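Local structure of hypothetical protein APE0525 (Aeropyrum pernix, 2CX0) at residues Ala17-Lys20 against Lys21-Arg24; Ser122-Arg125 against Gly126-Val129. The protein is of unknown function but, as a PUA-domain protein, probably binds RNA and may act in translation initiation. One frame throughout, in Å; residues are numbered along the deposited sequence.

Contact 1 (Ala17-Lys20 against Lys21-Arg24); sequences ALSK and KERR
S19 and E22 form a capping box at the start of helix 20-30, with S19 as the N-cap. The hydroxyl OG of S19 accepts the amide N of E22 at 2.9 Å. In return the S19 amide N gives a nearly straight bond, 173° at the hydrogen, to OE1 of E22 at 2.8 Å. It uses the anti lone pair of OE1. S19 has OG between its own N and carbonyl carbon (chi1 67°), which turns the hydroxyl toward the first turn of the helix. The E22 chain runs back past OG, with its CG 3.0 Å from S19 OG. OE2 of E22 meets R16 in a salt bridge, so both carboxylate oxygens have partners. L18 crosses the E22 chain at a slant, its CG 3.9 Å from E22 CB, and also packs on L45 and L47 of strand 45-51. The regular helix bonds begin with R23 N to S19 O at 2.9 Å. K20 and R24, one turn apart, lie side by side and point the same way. They touch through carbon and guanidinium, K20 CE lying 3.5 Å from R24 NH1, while the like-charged K20 NZ stands 4.1 Å from that same NH1.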
# COMPACT_ATOMS: atom_id res chain seq x y z
N ALA A 17 6.29 -14.35 -16.01
CA ALA A 17 7.47 -14.09 -15.18
C ALA A 17 7.98 -12.75 -15.59
O ALA A 17 7.73 -12.31 -16.72
CB ALA A 17 8.53 -15.20 -15.40
N LEU A 18 8.58 -12.00 -14.65
CA LEU A 18 9.18 -10.71 -15.01
C LEU A 18 10.50 -11.08 -15.64
O LEU A 18 11.15 -12.04 -15.23
CB LEU A 18 9.52 -9.85 -13.77
CG LEU A 18 8.58 -8.70 -13.41
CD1 LEU A 18 7.20 -9.20 -13.30
CD2 LEU A 18 9.05 -8.05 -12.09
N SER A 19 10.90 -10.31 -16.64
CA SER A 19 12.20 -10.53 -17.29
C SER A 19 13.30 -10.10 -16.34
O SER A 19 13.05 -9.38 -15.36
CB SER A 19 12.31 -9.70 -18.57
OG SER A 19 12.36 -8.30 -18.28
N LYS A 20 14.53 -10.48 -16.65
CA LYS A 20 15.65 -10.07 -15.81
C LYS A 20 15.77 -8.54 -15.86
O LYS A 20 15.99 -7.90 -14.85
CB LYS A 20 16.95 -10.73 -16.29
CG LYS A 20 18.15 -10.40 -15.42
CD LYS A 20 19.41 -11.10 -15.86
CE LYS A 20 20.66 -10.63 -15.05
NZ LYS A 20 21.89 -11.43 -15.37
N LYS A 21 15.55 -7.92 -17.02
CA LYS A 21 15.64 -6.46 -17.06
C LYS A 21 14.51 -5.83 -16.21
O LYS A 21 14.70 -4.82 -15.55
CB LYS A 21 15.50 -5.95 -18.50
CG LYS A 21 15.61 -4.43 -18.64
CD LYS A 21 15.46 -4.01 -20.13
CE LYS A 21 15.46 -2.48 -20.29
NZ LYS A 21 15.26 -2.04 -21.70
N GLU A 22 13.32 -6.44 -16.26
CA GLU A 22 12.18 -5.93 -15.50
C GLU A 22 12.44 -6.06 -14.00
O GLU A 22 12.06 -5.20 -13.23
CB GLU A 22 10.88 -6.68 -15.89
CG GLU A 22 10.37 -6.36 -17.28
CD GLU A 22 9.09 -7.14 -17.64
OE1 GLU A 22 9.11 -8.40 -17.54
OE2 GLU A 22 8.08 -6.51 -18.04
N ARG A 23 13.06 -7.13 -13.55
CA ARG A 23 13.34 -7.27 -12.14
C ARG A 23 14.33 -6.18 -11.72
O ARG A 23 14.20 -5.57 -10.64
CB ARG A 23 13.92 -8.65 -11.85
CG ARG A 23 14.36 -8.86 -10.42
CD ARG A 23 15.24 -10.14 -10.26
NE ARG A 23 14.42 -11.33 -10.47
CZ ARG A 23 13.73 -11.94 -9.50
NH1 ARG A 23 13.78 -11.46 -8.26
NH2 ARG A 23 12.97 -13.00 -9.77
N ARG A 24 15.35 -5.94 -12.55
CA ARG A 24 16.34 -4.91 -12.24
C ARG A 24 15.68 -3.53 -12.12
O ARG A 24 15.89 -2.77 -11.16
CB ARG A 24 17.43 -4.85 -13.33
CG ARG A 24 18.24 -6.10 -13.36
CD ARG A 24 19.38 -6.21 -14.40
NE ARG A 24 20.16 -7.33 -13.87
CZ ARG A 24 21.33 -7.22 -13.22
NH1 ARG A 24 21.92 -8.32 -12.73
NH2 ARG A 24 21.95 -6.06 -13.14

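Contact 2 (Ser122-Arg125 against Gly126-Val129); sequences SFTR and GDVV
The F123 ring carries V129 on one face. Methyl CG1 of V129 sits over the centre of the ring, 3.8 Å from the centroid and only 10° off the ring normal, a CH-pi contact. The two side chains cross at about a right angle. The other flat group is the carboxylate of D127. The amide N of T124 comes to its OD2 from above the carboxylate plane, 40° out of it, in a bond of 2.8 Å that is nearly straight. OD2 also lies 3.4 Å from F123 CB, and T124 OG1 adds a weak bond to it at 3.5 Å. CG of D127 stands anti to its carbonyl carbon (chi1 -86°), which carries the carboxylate back over the turn to T124. The backbone closes the same loop through D127 N to T124 O at 3.0 Å. An alanine in place of D127 would probably leave the T124 amide without this acceptor and take away the weak bond to its hydroxyl. G126 has a positive phi, where a CB would clash with R125 O. Outside the loop, R125 N bonds to D148 and G126 O to R75. This is a type II beta turn from T124 to D127, with glycine at its third position, and it leads into strand 128-133 of the PUA domain.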
# COMPACT_ATOMS: atom_id res chain seq x y z
N SER A 122 10.94 8.19 9.63
CA SER A 122 11.34 9.53 9.22
C SER A 122 10.94 9.68 7.75
O SER A 122 11.30 8.85 6.93
CB SER A 122 12.85 9.66 9.40
OG SER A 122 13.27 10.96 9.02
N PHE A 123 10.17 10.71 7.41
CA PHE A 123 9.75 10.86 6.04
C PHE A 123 9.43 12.30 5.75
O PHE A 123 9.23 13.12 6.68
CB PHE A 123 8.53 9.97 5.73
CG PHE A 123 7.38 10.15 6.67
CD1 PHE A 123 6.44 11.16 6.47
CD2 PHE A 123 7.22 9.27 7.75
CE1 PHE A 123 5.34 11.29 7.37
CE2 PHE A 123 6.16 9.39 8.62
CZ PHE A 123 5.21 10.40 8.44
N THR A 124 9.36 12.63 4.46
CA THR A 124 9.01 13.99 4.10
C THR A 124 7.73 13.97 3.27
O THR A 124 7.29 12.91 2.82
CB THR A 124 10.18 14.65 3.28
OG1 THR A 124 10.41 13.88 2.11
CG2 THR A 124 11.45 14.68 4.08
N ARG A 125 7.13 15.15 3.09
CA ARG A 125 5.94 15.28 2.28
C ARG A 125 6.21 14.56 0.96
O ARG A 125 7.30 14.71 0.38
CB ARG A 125 5.65 16.78 2.02
CG ARG A 125 4.68 17.09 0.90
CD ARG A 125 4.19 18.53 0.97
NE ARG A 125 4.48 19.08 2.29
CZ ARG A 125 3.70 19.94 2.94
NH1 ARG A 125 2.54 20.35 2.41
NH2 ARG A 125 4.09 20.38 4.13
N GLY A 126 5.25 13.76 0.48
CA GLY A 126 5.44 13.08 -0.81
C GLY A 126 5.90 11.64 -0.69
O GLY A 126 5.80 10.86 -1.67
N ASP A 127 6.42 11.26 0.49
CA ASP A 127 6.89 9.88 0.72
C ASP A 127 5.73 8.95 0.89
O ASP A 127 4.63 9.39 1.33
CB ASP A 127 7.72 9.79 1.99
CG ASP A 127 9.21 10.14 1.75
OD1 ASP A 127 9.63 10.00 0.59
OD2 ASP A 127 9.90 10.51 2.72
N VAL A 128 5.98 7.68 0.56
CA VAL A 128 4.99 6.62 0.73
C VAL A 128 4.99 6.18 2.20
O VAL A 128 6.03 5.86 2.76
CB VAL A 128 5.34 5.39 -0.12
CG1 VAL A 128 4.27 4.31 0.08
CG2 VAL A 128 5.50 5.80 -1.60
N VAL A 129 3.80 6.18 2.81
CA VAL A 129 3.68 5.71 4.18
C VAL A 129 2.43 4.86 4.32
O VAL A 129 1.55 4.88 3.43
CB VAL A 129 3.58 6.87 5.19
CG1 VAL A 129 4.84 7.77 5.10
CG2 VAL A 129 2.22 7.74 4.93

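How the contacts relate
Contacts 1 and 2 are separate local elements. Their centres are about 27 Å apart and their nearest atoms about 17 Å, so they do not touch. Contact 1 starts a helix in the N-terminal DUF1947 region, after strand 9-17 of its antiparallel sheet. Contact 2 joins strands 116-121 and 128-133 of the mixed sheet in the PUA region. It also meets the N-terminal part, because R75 reaches G126 and touches V128. Both use an acidic side chain to accept a backbone amide three residues earlier, but one begins a helix and the other closes a turn.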